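Local coordinates for protein 4-oxalocrotonate decarboxylase NahK (Pseudomonas putida, PDB 5D2J) that catalyses the metal-dependent decarboxylation of (3E)-2-oxohex-3-enedioate to 2-oxopent-4-enoate and carbon dioxide in the breakdown of aromatic hydrocarbons, at residues A[46-51]-A[162-167]; A[110-115]-A[154-159]; A[145-150]-A[168-173]. The protein carries 1 engineered substitution. One frame throughout, in Å; residues are numbered along the deposited sequence.

How the contacts relate
Contacts 1 and 3 are buried, whereas contact 2 lies at the surface. Contact 1 joins two helices through small apolar groups and one hydrogen bond from a side-chain amide; contact 2 stacks aromatic and cationic side chains without any hydrogen bond between its segments; contact 3 is a strand pairing carried by backbone bonds. Strands 112-121 and 139-149 are neighbours in one sheet, so contacts 2 and 3 share it, and each supplies a glutamate to the same magnesium ion beside the bound hexanedioic acid. Helix 160-165 of contact 1 is followed in the chain by strand 170-175 of contact 3, while Val163 CG2 packs 3.6 Å from Phe158 CG of contact 2.

Contact 1 of 3, residues A[46-51]-A[162-167]; sequences DAYDVQ and SVVADN
Val164 O is gripped by two donors: the side-chain amide of Gln51 across the contact, and the backbone N of Asn167 within its own turn. Gln51 NE2 reaches this oxygen at 3.0 Å with an N-H...O angle of 169°, so the bond is nearly straight. The oxygen lies close to the amide plane of Gln51, whereas the nitrogen is tilted slightly from the carbonyl plane of Val164. With CG anti to the backbone N (chi1 -173°) and an extended chain beyond it, Gln51 spans the gap between the helices; NE2 also donates to Tyr88 O, which helps fix the rotation of the amide. Asn167 crosses Gln51 at about a right angle, its OD1 3.5 Å from Gln51 CD, and that oxygen accepts from Phe90 N.

The apolar half centres on Val164. Its CG1 methyl sits over the middle of the Tyr48 ring, 3.4 Å from the centroid and 8° off the normal, a clear CH-pi contact. The same methyl meets Ala47 CB at 3.7 Å. Alanines allow close approach, with the CA atoms of Ala47 and Ala165 only 4.4 Å apart, and Val50 CG1 touches Ala165 CB at 4.1 Å. Helix 12-27 adds Ile22 against Val50 and Ala165. The arrangement is an alanine-lined helix-helix contact whose second helix, 160-165, ends in a Schellman motif with Asn167 at C-prime.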
loop_
_atom_site.group_PDB
_atom_site.type_symbol
_atom_site.label_atom_id
_atom_site.label_comp_id
_atom_site.label_asym_id
_atom_site.label_seq_id
_atom_site.Cartn_x
_atom_site.Cartn_y
_atom_site.Cartn_z
ATOM N N ASP A 46 16.688 9.429 -0.519
ATOM C CA ASP A 46 17.472 8.193 -0.523
ATOM C C ASP A 46 16.550 6.981 -0.486
ATOM O O ASP A 46 16.716 6.040 -1.253
ATOM C CB ASP A 46 18.397 8.115 0.697
ATOM C CG ASP A 46 19.576 9.054 0.615
ATOM O OD1 ASP A 46 20.086 9.306 -0.502
ATOM O OD2 ASP A 46 20.007 9.530 1.690
ATOM N N ALA A 47 15.580 7.002 0.425
ATOM C CA ALA A 47 14.717 5.847 0.629
ATOM C C ALA A 47 13.871 5.599 -0.609
ATOM O O ALA A 47 13.639 4.453 -1.004
ATOM C CB ALA A 47 13.833 6.055 1.844
ATOM N N TYR A 48 13.394 6.671 -1.226
ATOM C CA TYR A 48 12.616 6.490 -2.439
ATOM C C TYR A 48 13.517 6.030 -3.586
ATOM O O TYR A 48 13.082 5.239 -4.419
ATOM C CB TYR A 48 11.830 7.753 -2.794
ATOM C CG TYR A 48 10.499 7.848 -2.079
ATOM C CD1 TYR A 48 9.487 6.934 -2.344
ATOM C CD2 TYR A 48 10.255 8.848 -1.145
ATOM C CE1 TYR A 48 8.257 7.015 -1.697
ATOM C CE2 TYR A 48 9.026 8.939 -0.489
ATOM C CZ TYR A 48 8.036 8.013 -0.773
ATOM O OH TYR A 48 6.816 8.088 -0.131
ATOM N N ASP A 49 14.767 6.488 -3.612
ATOM C CA ASP A 49 15.749 5.960 -4.569
ATOM C C ASP A 49 15.858 4.445 -4.428
ATOM O O ASP A 49 15.847 3.715 -5.423
ATOM C CB ASP A 49 17.140 6.592 -4.365
ATOM C CG ASP A 49 17.248 7.986 -4.961
ATOM O OD1 ASP A 49 16.281 8.434 -5.623
ATOM O OD2 ASP A 49 18.303 8.633 -4.782
ATOM N N VAL A 50 15.957 3.980 -3.185
ATOM C CA VAL A 50 16.053 2.548 -2.916
ATOM C C VAL A 50 14.772 1.837 -3.361
ATOM O O VAL A 50 14.833 0.814 -4.040
ATOM C CB VAL A 50 16.347 2.273 -1.432
ATOM C CG1 VAL A 50 16.221 0.784 -1.120
ATOM C CG2 VAL A 50 17.742 2.765 -1.079
ATOM N N GLN A 51 13.614 2.388 -3.006
ATOM C CA GLN A 51 12.350 1.765 -3.377
ATOM C C GLN A 51 12.199 1.640 -4.898
ATOM O O GLN A 51 11.794 0.585 -5.408
ATOM C CB GLN A 51 11.166 2.549 -2.800
ATOM C CG GLN A 51 9.829 1.845 -3.016
ATOM C CD GLN A 51 8.644 2.754 -2.806
ATOM O OE1 GLN A 51 7.951 3.125 -3.767
ATOM N NE2 GLN A 51 8.380 3.109 -1.548
ATOM N N SER A 162 13.081 4.061 6.722
ATOM C CA SER A 162 13.297 2.635 6.502
ATOM C C SER A 162 12.079 1.994 5.841
ATOM O O SER A 162 12.209 1.151 4.952
ATOM C CB SER A 162 13.619 1.926 7.821
ATOM O OG SER A 162 14.828 2.402 8.386
ATOM N N VAL A 163 10.889 2.400 6.269
ATOM C CA VAL A 163 9.662 1.833 5.722
ATOM C C VAL A 163 9.492 2.160 4.241
ATOM O O VAL A 163 9.106 1.294 3.447
ATOM C CB VAL A 163 8.440 2.275 6.553
ATOM C CG1 VAL A 163 7.130 1.937 5.842
ATOM C CG2 VAL A 163 8.509 1.612 7.919
ATOM N N VAL A 164 9.802 3.398 3.859
ATOM C CA VAL A 164 9.769 3.764 2.440
ATOM C C VAL A 164 10.724 2.897 1.626
ATOM O O VAL A 164 10.374 2.417 0.547
ATOM C CB VAL A 164 10.096 5.254 2.232
ATOM C CG1 VAL A 164 10.360 5.545 0.760
ATOM C CG2 VAL A 164 8.943 6.104 2.731
ATOM N N ALA A 165 11.920 2.686 2.159
ATOM C CA ALA A 165 12.930 1.884 1.475
ATOM C C ALA A 165 12.458 0.439 1.299
ATOM O O ALA A 165 12.846 -0.235 0.343
ATOM C CB ALA A 165 14.235 1.932 2.247
ATOM N N ASP A 166 11.615 -0.019 2.226
ATOM C CA ASP A 166 11.042 -1.372 2.212
ATOM C C ASP A 166 9.675 -1.379 1.505
ATOM O O ASP A 166 8.805 -2.215 1.777
ATOM C CB ASP A 166 10.942 -1.898 3.667
ATOM C CG ASP A 166 10.403 -3.332 3.767
ATOM O OD1 ASP A 166 10.800 -4.196 2.950
ATOM O OD2 ASP A 166 9.589 -3.600 4.689
ATOM N N ASN A 167 9.494 -0.448 0.574
ATOM C CA ASN A 167 8.293 -0.396 -0.265
ATOM C C ASN A 167 7.003 -0.333 0.553
ATOM O O ASN A 167 5.996 -0.943 0.194
ATOM C CB ASN A 167 8.244 -1.587 -1.231
ATOM C CG ASN A 167 7.219 -1.401 -2.334
ATOM O OD1 ASN A 167 6.957 -0.275 -2.750
ATOM N ND2 ASN A 167 6.629 -2.502 -2.806
#

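Contact 2 of 3, residues A[110-115]-A[154-159]; sequences HPKIEA and ENFKFD. With MG (magnesium ion), chain C; 0L1 (hexanedioic acid), chain E.
The strand that carries Glu114 to the metal, 112-121, meets the loop before helix 160-165 at its start: the ring of Phe156 is held between His110, just ahead of the strand, and Lys112, its first residue. His110 and Phe156 form a face-to-face stack with centroids 4.1 Å apart and planes at 27°; Phe156 CE1 stands over the centre of the imidazole, 3.4 Å above its plane. The stack is offset, since His110 CE1 lies toward the rim of the phenyl ring. On the opposite phenyl face, Lys112 NZ is 4.5 Å from the centroid and 17° off the normal, a cation-pi contact. Its extended chain also brings CE to 3.7 Å from Phe156 CZ. At the ring's edge, in plane, His110 O approaches Phe156 CZ at 3.4 Å. The imidazole is held by His110 NE2 bonding to Ser151 O. Replacing His110 by alanine is likely to leave one face of Phe156 without its stacking partner and Ser151 O without this bond. Further along the strand, Glu114 OE1 binds magnesium at 2.2 Å, with Glu116 and Glu147 as fellow ligands. The loop contact therefore probably rests on dispersion and ring electrostatics, the cation facing the phenyl pi cloud adding an attraction that needs no hydrogen bond.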
loop_
_atom_site.group_PDB
_atom_site.type_symbol
_atom_site.label_atom_id
_atom_site.label_comp_id
_atom_site.label_asym_id
_atom_site.label_seq_id
_atom_site.Cartn_x
_atom_site.Cartn_y
_atom_site.Cartn_z
ATOM N N HIS A 110 5.530 -11.672 9.237
ATOM C CA HIS A 110 4.638 -11.406 10.362
ATOM C C HIS A 110 3.475 -10.556 9.876
ATOM O O HIS A 110 3.349 -9.385 10.245
ATOM C CB HIS A 110 5.388 -10.733 11.526
ATOM C CG HIS A 110 6.323 -9.635 11.105
ATOM N ND1 HIS A 110 7.363 -9.200 11.901
ATOM C CD2 HIS A 110 6.377 -8.887 9.975
ATOM C CE1 HIS A 110 8.021 -8.236 11.275
ATOM N NE2 HIS A 110 7.441 -8.029 10.107
ATOM N N PRO A 111 2.603 -11.156 9.047
ATOM C CA PRO A 111 1.636 -10.378 8.265
ATOM C C PRO A 111 0.452 -9.853 9.054
ATOM O O PRO A 111 0.064 -10.423 10.081
ATOM C CB PRO A 111 1.152 -11.389 7.220
ATOM C CG PRO A 111 1.257 -12.715 7.927
ATOM C CD PRO A 111 2.540 -12.595 8.724
ATOM N N LYS A 112 -0.104 -8.751 8.562
ATOM C CA LYS A 112 -1.341 -8.192 9.085
ATOM C C LYS A 112 -2.205 -7.811 7.902
ATOM O O LYS A 112 -1.696 -7.638 6.796
ATOM C CB LYS A 112 -1.069 -6.929 9.902
ATOM C CG LYS A 112 -0.320 -7.144 11.195
ATOM C CD LYS A 112 -0.191 -5.830 11.945
ATOM C CE LYS A 112 0.826 -5.939 13.064
ATOM N NZ LYS A 112 0.855 -4.691 13.867
ATOM N N ILE A 113 -3.507 -7.650 8.128
ATOM C CA ILE A 113 -4.388 -7.218 7.051
ATOM C C ILE A 113 -5.094 -5.901 7.390
ATOM O O ILE A 113 -5.336 -5.611 8.554
ATOM C CB ILE A 113 -5.423 -8.296 6.709
ATOM C CG1 ILE A 113 -6.225 -8.663 7.956
ATOM C CG2 ILE A 113 -4.729 -9.534 6.136
ATOM C CD1 ILE A 113 -7.382 -9.577 7.661
ATOM N N GLU A 114 -5.390 -5.116 6.353
ATOM C CA GLU A 114 -6.082 -3.829 6.458
ATOM C C GLU A 114 -7.120 -3.833 5.358
ATOM O O GLU A 114 -6.811 -4.223 4.231
ATOM C CB GLU A 114 -5.161 -2.661 6.091
ATOM C CG GLU A 114 -3.863 -2.491 6.833
ATOM C CD GLU A 114 -3.085 -1.283 6.315
ATOM O OE1 GLU A 114 -2.527 -1.341 5.186
ATOM O OE2 GLU A 114 -3.049 -0.263 7.033
ATOM N N ALA A 115 -8.326 -3.352 5.646
ATOM C CA ALA A 115 -9.319 -3.164 4.576
ATOM C C ALA A 115 -9.146 -1.788 3.935
ATOM O O ALA A 115 -8.920 -0.803 4.637
ATOM C CB ALA A 115 -10.715 -3.312 5.120
ATOM N N GLU A 154 12.328 -6.329 11.757
ATOM C CA GLU A 154 11.951 -7.177 12.883
ATOM C C GLU A 154 11.071 -6.449 13.882
ATOM O O GLU A 154 11.286 -5.262 14.156
ATOM C CB GLU A 154 13.172 -7.719 13.626
ATOM C CG GLU A 154 12.769 -8.711 14.717
ATOM C CD GLU A 154 13.793 -8.862 15.814
ATOM O OE1 GLU A 154 14.987 -9.054 15.502
ATOM O OE2 GLU A 154 13.394 -8.797 16.997
ATOM N N ASN A 155 10.082 -7.176 14.408
ATOM C CA ASN A 155 9.204 -6.711 15.478
ATOM C C ASN A 155 8.628 -5.336 15.205
ATOM O O ASN A 155 8.284 -4.601 16.131
ATOM C CB ASN A 155 9.931 -6.733 16.827
ATOM C CG ASN A 155 10.093 -8.139 17.378
ATOM O OD1 ASN A 155 9.387 -9.063 16.970
ATOM N ND2 ASN A 155 11.017 -8.306 18.317
ATOM N N PHE A 156 8.548 -4.997 13.922
ATOM C CA PHE A 156 8.067 -3.697 13.480
ATOM C C PHE A 156 8.888 -2.562 14.105
ATOM O O PHE A 156 8.397 -1.445 14.283
ATOM C CB PHE A 156 6.564 -3.574 13.756
ATOM C CG PHE A 156 5.783 -4.795 13.345
ATOM C CD1 PHE A 156 5.545 -5.064 12.001
ATOM C CD2 PHE A 156 5.309 -5.687 14.298
ATOM C CE1 PHE A 156 4.837 -6.193 11.618
ATOM C CE2 PHE A 156 4.598 -6.818 13.923
ATOM C CZ PHE A 156 4.361 -7.072 12.581
ATOM N N LYS A 157 10.144 -2.873 14.432
ATOM C CA LYS A 157 11.101 -1.888 14.924
ATOM C C LYS A 157 11.661 -1.085 13.758
ATOM O O LYS A 157 12.726 -1.418 13.232
ATOM C CB LYS A 157 12.272 -2.571 15.637
ATOM C CG LYS A 157 11.927 -3.283 16.930
ATOM C CD LYS A 157 13.161 -3.351 17.838
ATOM C CE LYS A 157 13.248 -4.668 18.597
ATOM N NZ LYS A 157 12.048 -4.898 19.447
ATOM N N PHE A 158 10.963 -0.023 13.364
ATOM C CA PHE A 158 11.388 0.759 12.208
ATOM C C PHE A 158 11.211 2.284 12.344
ATOM O O PHE A 158 10.964 2.795 13.438
ATOM C CB PHE A 158 10.701 0.240 10.941
ATOM C CG PHE A 158 9.210 0.058 11.070
ATOM C CD1 PHE A 158 8.402 1.081 11.551
ATOM C CD2 PHE A 158 8.613 -1.128 10.664
ATOM C CE1 PHE A 158 7.030 0.915 11.651
ATOM C CE2 PHE A 158 7.242 -1.301 10.755
ATOM C CZ PHE A 158 6.448 -0.277 11.253
ATOM N N ASP A 159 11.376 2.996 11.228
ATOM C CA ASP A 159 11.075 4.429 11.132
ATOM C C ASP A 159 10.543 4.683 9.713
ATOM O O ASP A 159 10.638 3.794 8.875
ATOM C CB ASP A 159 12.301 5.291 11.503
ATOM C CG ASP A 159 13.553 4.957 10.694
ATOM O OD1 ASP A 159 13.448 4.536 9.532
ATOM O OD2 ASP A 159 14.667 5.151 11.229
HETATM MG MG MG C . -2.229 -0.203 3.355
HETATM O O1 0L1 E . -0.251 1.904 5.483
HETATM C C2 0L1 E . 0.408 1.080 4.789
HETATM O O2 0L1 E . -0.191 0.362 3.940
HETATM C C3 0L1 E . 1.908 0.955 4.972
HETATM C C4 0L1 E . 2.241 0.729 6.435
HETATM C C5 0L1 E . 3.731 0.502 6.571
HETATM C C6 0L1 E . 4.140 0.428 8.030
HETATM C C7 0L1 E . 3.732 -0.892 8.651
HETATM O O4 0L1 E . 4.215 -1.971 8.211
HETATM O O3 0L1 E . 2.924 -0.922 9.624
HETATM O O HOH W 1 -2.645 1.462 4.668
HETATM O O HOH W 2 -2.356 0.992 1.542
#

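Contact 3 of 3, residues A[145-150]-A[168-173]; sequences TVEVID and ASSTRF. With MG (magnesium ion), chain C; 0L1 (hexanedioic acid), chain E.
Strands 139-149 and 170-175 pair antiparallel in the sheet that carries the metal and ligand site of this FAH-type domain; the axes of the two short segments approach to 4.6 Å, their directions 147° apart. Backbone bonds set the register. Val148 and Arg172 are a hydrogen-bonded pair: Val148 N to Arg172 O measures 2.9 Å, while the return bond is weak. Past the strand end, Asp150 N donates to Ser169 O, in the carbonyl plane, also at 2.9 Å. Glu147 and Phe173 are the neighbouring non-hydrogen-bonded pair.

Apolar contacts lie alongside. Val148 CB packs 3.6 Å from Arg172 CB, and Thr171 CG2, set between its backbone N and carbonyl carbon, touches Asp150 CB at 3.6 Å.

Metal and water contacts complete the account. A trans first torsion (chi1 -165°) and an extended chain carry Glu147 OE1 to magnesium at 2.1 Å; its OE2 forms a salt bridge with Lys69, which also bonds the bound diacid. Water joins the strands too, one molecule donating to Asp150 OD2 and also bonding Thr171 OG1, while Asp150 OD1 accepts from His110 N. In the ligand pocket, the Ser169 hydroxyl donates a hydrogen bond to the carboxylate remote from the metal, Ser169 OG lying 2.7 Å from O4 of hexanedioic acid.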
loop_
_atom_site.group_PDB
_atom_site.type_symbol
_atom_site.label_atom_id
_atom_site.label_comp_id
_atom_site.label_asym_id
_atom_site.label_seq_id
_atom_site.Cartn_x
_atom_site.Cartn_y
_atom_site.Cartn_z
ATOM N N THR A 145 -10.632 -3.823 -1.581
ATOM C CA THR A 145 -9.307 -4.435 -1.545
ATOM C C THR A 145 -8.845 -4.618 -0.109
ATOM O O THR A 145 -8.970 -3.708 0.715
ATOM C CB THR A 145 -8.269 -3.547 -2.259
ATOM O OG1 THR A 145 -8.724 -3.231 -3.584
ATOM C CG2 THR A 145 -6.913 -4.263 -2.346
ATOM N N VAL A 146 -8.311 -5.795 0.196
ATOM C CA VAL A 146 -7.715 -6.027 1.506
ATOM C C VAL A 146 -6.213 -6.126 1.302
ATOM O O VAL A 146 -5.752 -6.933 0.484
ATOM C CB VAL A 146 -8.227 -7.330 2.132
ATOM C CG1 VAL A 146 -7.503 -7.619 3.462
ATOM C CG2 VAL A 146 -9.726 -7.245 2.345
ATOM N N GLU A 147 -5.442 -5.296 2.007
ATOM C CA GLU A 147 -3.989 -5.381 1.882
ATOM C C GLU A 147 -3.437 -6.332 2.918
ATOM O O GLU A 147 -3.920 -6.380 4.048
ATOM C CB GLU A 147 -3.283 -4.029 2.054
ATOM C CG GLU A 147 -1.821 -4.106 1.550
ATOM C CD GLU A 147 -1.040 -2.804 1.613
ATOM O OE1 GLU A 147 -1.504 -1.834 2.245
ATOM O OE2 GLU A 147 0.069 -2.760 1.032
ATOM N N VAL A 148 -2.424 -7.093 2.531
ATOM C CA VAL A 148 -1.648 -7.823 3.510
ATOM C C VAL A 148 -0.347 -7.048 3.596
ATOM O O VAL A 148 0.376 -6.955 2.606
ATOM C CB VAL A 148 -1.365 -9.269 3.054
ATOM C CG1 VAL A 148 -0.582 -10.026 4.135
ATOM C CG2 VAL A 148 -2.672 -9.994 2.720
ATOM N N ILE A 149 -0.069 -6.451 4.757
ATOM C CA ILE A 149 1.195 -5.738 4.962
ATOM C C ILE A 149 2.147 -6.590 5.793
ATOM O O ILE A 149 1.724 -7.375 6.650
ATOM C CB ILE A 149 1.016 -4.358 5.626
ATOM C CG1 ILE A 149 0.110 -4.448 6.852
ATOM C CG2 ILE A 149 0.483 -3.338 4.610
ATOM C CD1 ILE A 149 0.101 -3.178 7.704
ATOM N N ASP A 150 3.440 -6.452 5.535
ATOM C CA ASP A 150 4.389 -7.360 6.162
ATOM C C ASP A 150 5.765 -6.725 6.121
ATOM O O ASP A 150 6.567 -7.028 5.240
ATOM C CB ASP A 150 4.390 -8.687 5.387
ATOM C CG ASP A 150 5.127 -9.788 6.110
ATOM O OD1 ASP A 150 5.099 -9.806 7.353
ATOM O OD2 ASP A 150 5.743 -10.645 5.430
ATOM N N ALA A 168 7.060 0.393 1.664
ATOM C CA ALA A 168 5.903 0.596 2.529
ATOM C C ALA A 168 5.268 -0.716 2.971
ATOM O O ALA A 168 4.043 -0.796 3.075
ATOM C CB ALA A 168 4.858 1.470 1.820
ATOM N N SER A 169 6.091 -1.737 3.221
ATOM C CA SER A 169 5.622 -3.012 3.782
ATOM C C SER A 169 4.692 -3.815 2.861
ATOM O O SER A 169 4.037 -4.761 3.316
ATOM C CB SER A 169 4.925 -2.793 5.127
ATOM O OG SER A 169 5.761 -2.091 6.034
ATOM N N SER A 170 4.640 -3.463 1.581
ATOM C CA SER A 170 3.773 -4.162 0.633
ATOM C C SER A 170 4.158 -5.621 0.427
ATOM O O SER A 170 5.344 -5.960 0.365
ATOM C CB SER A 170 3.783 -3.448 -0.716
ATOM O OG SER A 170 3.456 -2.089 -0.549
ATOM N N THR A 171 3.158 -6.485 0.286
ATOM C CA THR A 171 3.458 -7.899 0.036
ATOM C C THR A 171 2.321 -8.643 -0.687
ATOM O O THR A 171 2.578 -9.394 -1.623
ATOM C CB THR A 171 3.935 -8.627 1.341
ATOM O OG1 THR A 171 4.786 -9.727 1.003
ATOM C CG2 THR A 171 2.775 -9.132 2.186
ATOM N N ARG A 172 1.069 -8.433 -0.266
ATOM C CA ARG A 172 -0.062 -9.033 -0.978
ATOM C C ARG A 172 -1.223 -8.075 -0.967
ATOM O O ARG A 172 -1.307 -7.209 -0.100
ATOM C CB ARG A 172 -0.539 -10.336 -0.314
ATOM C CG ARG A 172 0.507 -11.432 -0.182
ATOM C CD ARG A 172 0.794 -12.105 -1.513
ATOM N NE ARG A 172 1.689 -13.241 -1.322
ATOM C CZ ARG A 172 3.010 -13.175 -1.428
ATOM N NH1 ARG A 172 3.601 -12.025 -1.739
ATOM N NH2 ARG A 172 3.736 -14.261 -1.222
ATOM N N PHE A 173 -2.137 -8.248 -1.914
ATOM C CA PHE A 173 -3.433 -7.587 -1.806
ATOM C C PHE A 173 -4.505 -8.471 -2.426
ATOM O O PHE A 173 -4.237 -9.225 -3.362
ATOM C CB PHE A 173 -3.415 -6.191 -2.427
ATOM C CG PHE A 173 -3.185 -6.181 -3.904
ATOM C CD1 PHE A 173 -1.896 -6.203 -4.422
ATOM C CD2 PHE A 173 -4.258 -6.152 -4.781
ATOM C CE1 PHE A 173 -1.687 -6.201 -5.777
ATOM C CE2 PHE A 173 -4.061 -6.142 -6.141
ATOM C CZ PHE A 173 -2.773 -6.167 -6.647
HETATM MG MG MG C . -2.229 -0.203 3.355
HETATM O O1 0L1 E . -0.251 1.904 5.483
HETATM C C2 0L1 E . 0.408 1.080 4.789
HETATM O O2 0L1 E . -0.191 0.362 3.940
HETATM C C3 0L1 E . 1.908 0.955 4.972
HETATM C C4 0L1 E . 2.241 0.729 6.435
HETATM C C5 0L1 E . 3.731 0.502 6.571
HETATM C C6 0L1 E . 4.140 0.428 8.030
HETATM C C7 0L1 E . 3.732 -0.892 8.651
HETATM O O4 0L1 E . 4.215 -1.971 8.211
HETATM O O3 0L1 E . 2.924 -0.922 9.624
HETATM O O HOH W 3 0.736 -5.141 -0.235
HETATM O O HOH W 4 6.694 -10.071 2.957
HETATM O O HOH W 2 -2.356 0.992 1.542
HETATM O O HOH W 1 -2.645 1.462 4.668
#